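Local structure of phage-like element PBSX protein XepA (Bacillus subtilis, 6IA5) at residues S212-F216 and A239-G244; I228-T233 and E247-F251. The protein is a pentameric prophage lytic-cassette protein of unknown function that does not seem to be involved in host cell lysis. All coordinates share one frame; numbering follows the deposited sequence. Where two conformers were deposited one is given.

Interaction 1: residues S212-F216 and A239-G244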
loop_
_atom_site.group_PDB
_atom_site.type_symbol
_atom_site.label_atom_id
_atom_site.label_comp_id
_atom_site.label_asym_id
_atom_site.label_seq_id
_atom_site.Cartn_x
_atom_site.Cartn_y
_atom_site.Cartn_z
ATOM N N SER E 212 -0.876 -54.401 15.220
ATOM C CA SER E 212 -1.283 -53.536 14.124
ATOM C C SER E 212 -0.107 -53.353 13.171
ATOM O O SER E 212 1.058 -53.457 13.571
ATOM C CB SER E 212 -1.826 -52.207 14.582
ATOM O OG SER E 212 -0.873 -51.533 15.388
ATOM N N GLU E 213 -0.436 -53.133 11.898
ATOM C CA GLU E 213 0.563 -52.750 10.919
ATOM C C GLU E 213 0.052 -51.547 10.126
ATOM O O GLU E 213 -1.045 -51.585 9.563
ATOM C CB GLU E 213 0.907 -53.924 10.006
ATOM C CG GLU E 213 1.965 -53.538 8.972
ATOM C CD GLU E 213 2.634 -54.712 8.275
ATOM O OE1 GLU E 213 1.887 -55.647 7.933
ATOM O OE2 GLU E 213 3.895 -54.705 8.096
ATOM N N VAL E 214 0.879 -50.492 10.092
ATOM C CA VAL E 214 0.587 -49.303 9.304
ATOM C C VAL E 214 1.594 -49.223 8.164
ATOM O O VAL E 214 2.791 -49.333 8.395
ATOM C CB VAL E 214 0.623 -48.031 10.162
ATOM C CG1 VAL E 214 0.291 -46.784 9.340
ATOM C CG2 VAL E 214 -0.289 -48.158 11.373
ATOM N N LYS E 215 1.085 -49.012 6.944
ATOM C CA LYS E 215 1.918 -48.876 5.765
ATOM C C LYS E 215 1.811 -47.441 5.274
ATOM O O LYS E 215 0.711 -46.893 5.230
ATOM C CB LYS E 215 1.464 -49.867 4.693
ATOM C CG LYS E 215 2.397 -50.032 3.501
ATOM C CD LYS E 215 2.077 -51.266 2.673
ATOM C CE LYS E 215 3.208 -51.764 1.784
ATOM N NZ LYS E 215 4.080 -50.676 1.281
ATOM N N PHE E 216 2.962 -46.849 4.914
ATOM C CA PHE E 216 3.045 -45.437 4.564
ATOM C C PHE E 216 2.966 -45.277 3.046
ATOM O O PHE E 216 3.756 -45.876 2.314
ATOM C CB PHE E 216 4.364 -44.845 5.073
ATOM C CG PHE E 216 4.719 -45.157 6.510
ATOM C CD1 PHE E 216 3.736 -45.286 7.488
ATOM C CD2 PHE E 216 6.051 -45.287 6.898
ATOM C CE1 PHE E 216 4.077 -45.536 8.816
ATOM C CE2 PHE E 216 6.389 -45.541 8.222
ATOM C CZ PHE E 216 5.398 -45.661 9.175
ATOM N N ALA E 239 11.759 -46.404 7.628
ATOM C CA ALA E 239 10.977 -47.540 7.162
ATOM C C ALA E 239 9.778 -47.031 6.368
ATOM O O ALA E 239 9.434 -45.850 6.466
ATOM C CB ALA E 239 10.542 -48.412 8.325
ATOM N N SER E 240 9.156 -47.947 5.605
ATOM C CA SER E 240 7.956 -47.607 4.849
ATOM C C SER E 240 6.719 -48.232 5.495
ATOM O O SER E 240 5.625 -48.174 4.932
ATOM C CB SER E 240 8.098 -48.010 3.404
ATOM O OG SER E 240 8.395 -49.406 3.338
ATOM N N SER E 241 6.884 -48.771 6.707
ATOM C CA SER E 241 5.749 -49.256 7.476
ATOM C C SER E 241 6.183 -49.486 8.921
ATOM O O SER E 241 7.375 -49.400 9.229
ATOM C CB SER E 241 5.173 -50.521 6.873
ATOM O OG SER E 241 6.086 -51.578 7.049
ATOM N N THR E 242 5.203 -49.747 9.797
ATOM C CA THR E 242 5.510 -50.029 11.188
ATOM C C THR E 242 4.535 -51.050 11.771
ATOM O O THR E 242 3.354 -51.049 11.427
ATOM C CB THR E 242 5.527 -48.749 12.036
ATOM O OG1 THR E 242 5.988 -49.123 13.334
ATOM C CG2 THR E 242 4.195 -48.047 12.148
ATOM N N LEU E 243 5.062 -51.874 12.682
ATOM C CA LEU E 243 4.305 -52.812 13.496
ATOM C C LEU E 243 4.151 -52.223 14.900
ATOM O O LEU E 243 3.564 -52.871 15.760
ATOM C CB LEU E 243 5.105 -54.125 13.584
ATOM C CG LEU E 243 4.770 -55.337 12.704
ATOM C CD1 LEU E 243 3.999 -55.001 11.467
ATOM C CD2 LEU E 243 6.020 -56.112 12.372
ATOM N N GLY E 244 4.703 -51.023 15.134
ATOM C CA GLY E 244 4.733 -50.426 16.463
ATOM C C GLY E 244 3.623 -49.394 16.679
ATOM O O GLY E 244 2.842 -49.103 15.764
HETATM O O HOH W 1 1.839 -55.264 15.789
HETATM O O HOH W 2 1.229 -50.313 13.936
HETATM O O HOH W 3 6.290 -53.393 9.211
HETATM O O HOH W 4 5.013 -48.223 2.297
#

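Interaction 2: residues I228-T233 and E247-F251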
loop_
_atom_site.group_PDB
_atom_site.type_symbol
_atom_site.label_atom_id
_atom_site.label_comp_id
_atom_site.label_asym_id
_atom_site.label_seq_id
_atom_site.Cartn_x
_atom_site.Cartn_y
_atom_site.Cartn_z
ATOM N N ILE E 228 6.261 -44.776 0.706
ATOM C CA ILE E 228 7.165 -43.717 1.143
ATOM C C ILE E 228 7.818 -44.137 2.457
ATOM O O ILE E 228 7.312 -45.022 3.148
ATOM C CB ILE E 228 6.406 -42.380 1.274
ATOM C CG1 ILE E 228 5.289 -42.477 2.321
ATOM C CG2 ILE E 228 5.847 -41.994 -0.093
ATOM C CD1 ILE E 228 4.600 -41.185 2.629
ATOM N N ARG E 229 8.947 -43.496 2.780
ATOM C CA ARG E 229 9.733 -43.841 3.953
ATOM C C ARG E 229 9.620 -42.703 4.962
ATOM O O ARG E 229 9.653 -41.527 4.590
ATOM C CB ARG E 229 11.193 -44.112 3.566
ATOM C CG ARG E 229 11.920 -42.906 2.980
ATOM C CD ARG E 229 13.313 -43.204 2.476
ATOM N NE ARG E 229 14.024 -41.956 2.312
ATOM C CZ ARG E 229 13.954 -41.216 1.221
ATOM N NH1 ARG E 229 13.051 -41.500 0.300
ATOM N NH2 ARG E 229 14.783 -40.205 1.053
ATOM N N GLY E 230 9.476 -43.067 6.238
ATOM C CA GLY E 230 9.473 -42.092 7.313
ATOM C C GLY E 230 10.651 -42.359 8.252
ATOM O O GLY E 230 11.265 -43.429 8.181
ATOM N N VAL E 231 10.939 -41.385 9.121
ATOM C CA VAL E 231 12.004 -41.512 10.097
ATOM C C VAL E 231 11.395 -41.418 11.495
ATOM O O VAL E 231 10.785 -40.402 11.840
ATOM C CB VAL E 231 13.078 -40.425 9.867
ATOM C CG1 VAL E 231 14.189 -40.518 10.915
ATOM C CG2 VAL E 231 13.707 -40.562 8.481
ATOM N N LYS E 232 11.567 -42.475 12.297
ATOM C CA LYS E 232 10.988 -42.538 13.634
ATOM C C LYS E 232 11.746 -41.599 14.574
ATOM O O LYS E 232 12.971 -41.548 14.531
ATOM C CB LYS E 232 11.014 -43.990 14.137
ATOM C CG LYS E 232 10.303 -44.219 15.458
ATOM C CD LYS E 232 9.669 -45.562 15.569
ATOM C CE LYS E 232 10.614 -46.709 15.779
ATOM N NZ LYS E 232 11.201 -46.626 17.131
ATOM N N THR E 233 11.016 -40.856 15.438
ATOM C CA THR E 233 11.666 -39.796 16.202
ATOM C C THR E 233 12.629 -40.362 17.258
ATOM O O THR E 233 13.645 -39.751 17.545
ATOM C CB THR E 233 10.673 -38.800 16.819
ATOM O OG1 THR E 233 9.980 -39.469 17.875
ATOM C CG2 THR E 233 9.700 -38.191 15.825
ATOM N N GLU E 247 4.487 -44.071 18.836
ATOM C CA GLU E 247 5.655 -43.621 18.104
ATOM C C GLU E 247 5.220 -42.581 17.076
ATOM O O GLU E 247 4.040 -42.475 16.758
ATOM C CB GLU E 247 6.406 -44.807 17.501
ATOM C CG GLU E 247 5.562 -45.635 16.576
ATOM C CD GLU E 247 6.167 -46.900 15.978
ATOM O OE1 GLU E 247 7.011 -47.561 16.623
ATOM O OE2 GLU E 247 5.783 -47.225 14.855
ATOM N N ALA E 248 6.190 -41.799 16.596
ATOM C CA ALA E 248 5.920 -40.775 15.606
ATOM C C ALA E 248 6.960 -40.886 14.490
ATOM O O ALA E 248 8.130 -41.152 14.755
ATOM C CB ALA E 248 5.943 -39.406 16.242
ATOM N N TRP E 249 6.510 -40.618 13.265
ATOM C CA TRP E 249 7.292 -40.791 12.055
ATOM C C TRP E 249 7.275 -39.479 11.284
ATOM O O TRP E 249 6.203 -38.916 11.077
ATOM C CB TRP E 249 6.687 -41.923 11.225
ATOM C CG TRP E 249 6.814 -43.279 11.856
ATOM C CD1 TRP E 249 5.971 -43.871 12.765
ATOM C CD2 TRP E 249 7.869 -44.225 11.599
ATOM N NE1 TRP E 249 6.435 -45.123 13.086
ATOM C CE2 TRP E 249 7.594 -45.369 12.385
ATOM C CE3 TRP E 249 9.006 -44.216 10.776
ATOM C CZ2 TRP E 249 8.416 -46.497 12.354
ATOM C CZ3 TRP E 249 9.820 -45.325 10.758
ATOM C CH2 TRP E 249 9.523 -46.453 11.539
ATOM N N ALA E 250 8.460 -39.029 10.849
ATOM C CA ALA E 250 8.629 -37.795 10.104
ATOM C C ALA E 250 8.787 -38.111 8.621
ATOM O O ALA E 250 9.576 -38.984 8.264
ATOM C CB ALA E 250 9.818 -37.024 10.644
ATOM N N PHE E 251 8.052 -37.376 7.765
ATOM C CA PHE E 251 8.096 -37.600 6.323
ATOM C C PHE E 251 8.364 -36.291 5.590
ATOM O O PHE E 251 7.850 -35.238 5.963
ATOM C CB PHE E 251 6.749 -38.105 5.798
ATOM C CG PHE E 251 6.296 -39.410 6.393
ATOM C CD1 PHE E 251 5.629 -39.453 7.609
ATOM C CD2 PHE E 251 6.565 -40.605 5.737
ATOM C CE1 PHE E 251 5.222 -40.664 8.152
ATOM C CE2 PHE E 251 6.171 -41.817 6.285
ATOM C CZ PHE E 251 5.495 -41.841 7.482
HETATM O O HOH W 5 8.911 -42.164 18.007
#

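Interaction 1: residues S212-F216 and A239-G244
The Phe216 ring lies against the backbone of residues 239-242. Ser241 CA sits over one face, 3.9 Å from the ring centroid, offset toward the rim, in a CH-pi contact. Ala239 O lies at the edge, in the ring plane. The methyl CG2 of Thr242 approaches obliquely, 4.0 Å from CZ of Phe216. CG of Phe216 stands anti to its carbonyl carbon (chi1 -48°), and this turns the ring to the strand opposite. Trp249 and Phe251 also meet this ring.

The extended Glu213 chain crosses Leu243 obliquely, its CG and OE2 against Leu243 CD1, OE2 at 3.4 Å. One water joins OE2 to Ser241 OG. At the other end of the contact, a water accepts from Lys215 NZ and donates to the backbone O of both Phe216 and Ser240.

Val214 and Thr242 exchange two backbone bonds: Val214 N to Thr242 O, 2.9 Å, and Thr242 N to Val214 O, 2.8 Å. Phe216 N donates to Ser240 O. Beyond the pair, Gly244 N bonds to Thr242 OG1, 2.9 Å, closing an ST turn. OG1 also bonds Glu247. Here the short strand 241-242 ends its antiparallel pairing with strand 211-219 in the large C-terminal sheet.

Interaction 2: residues I228-T233 and E247-F251
Lys232 packs on Trp249 as a non-hydrogen-bonded antiparallel pair in the C-terminal beta-sheet domain. Its CB lies almost straight above the six-membered ring of Trp249, 3.7 Å from the centroid, a CH-pi contact. CG stands anti to the backbone N (chi1 -174°) and passes Ala248 O. The chain then bends, which brings CD both to Trp249 CZ2 at 3.6 Å and to Glu247 OE1. CE stays near the same carboxylate oxygen. NZ turns to Asp234 and Asp235, with which it forms salt bridges; Glu247 OE1 is 4.3 Å from NZ, beyond a salt bridge.

The second ring, Phe251, has Gly230 CA over its face, 3.9 Å from the centroid, in a CH-pi contact, and packs directly on the backbone. The Ile228 side chain crosses that of Phe251 at about a right angle, with Ile228 CD1 3.7 Å from Phe251 CD2.

Val231 and Ala250 form the adjacent hydrogen-bonded pair: Val231 N donates to Ala250 O and Ala250 N to Val231 O, both 2.9 Å. Thr233 N extends the ladder to Ala248 O. Thr233 OG1 also bonds to Pro227 O of a second subunit, so the strand end reaches the pentamer interface. Glu247 OE2, also a partner of Thr242 OG1, accepts from Trp249 NE1 at 2.8 Å. The N-H meets it from above the carboxylate plane, while OE2 lies almost in the indole plane.

In the fold
Interactions 1 and 2 share one antiparallel sheet, and their centres are about 10 Å apart. Strands 211-219 and 225-232 follow each other in the chain and are neighbours in the sheet. Segments 239-244 and 247-251 come next, so the two contacts interlock along the sequence. Three links join them. Ala239 O lies 2.8 Å from Gly230 N, a probable hydrogen bond. Phe216 CD2 packs on Phe251 CE2 at 3.5 Å. Thr242 OG1 lies 2.4 Å from Glu247 OE2, a probable but unusually short hydrogen bond. An acetate ion, probably from the crystallisation liquor, lies about 3 Å from the side chain of Glu213 in interaction 1. Interaction 2 touches neighbouring subunits through Thr233, Ala248 and Arg229.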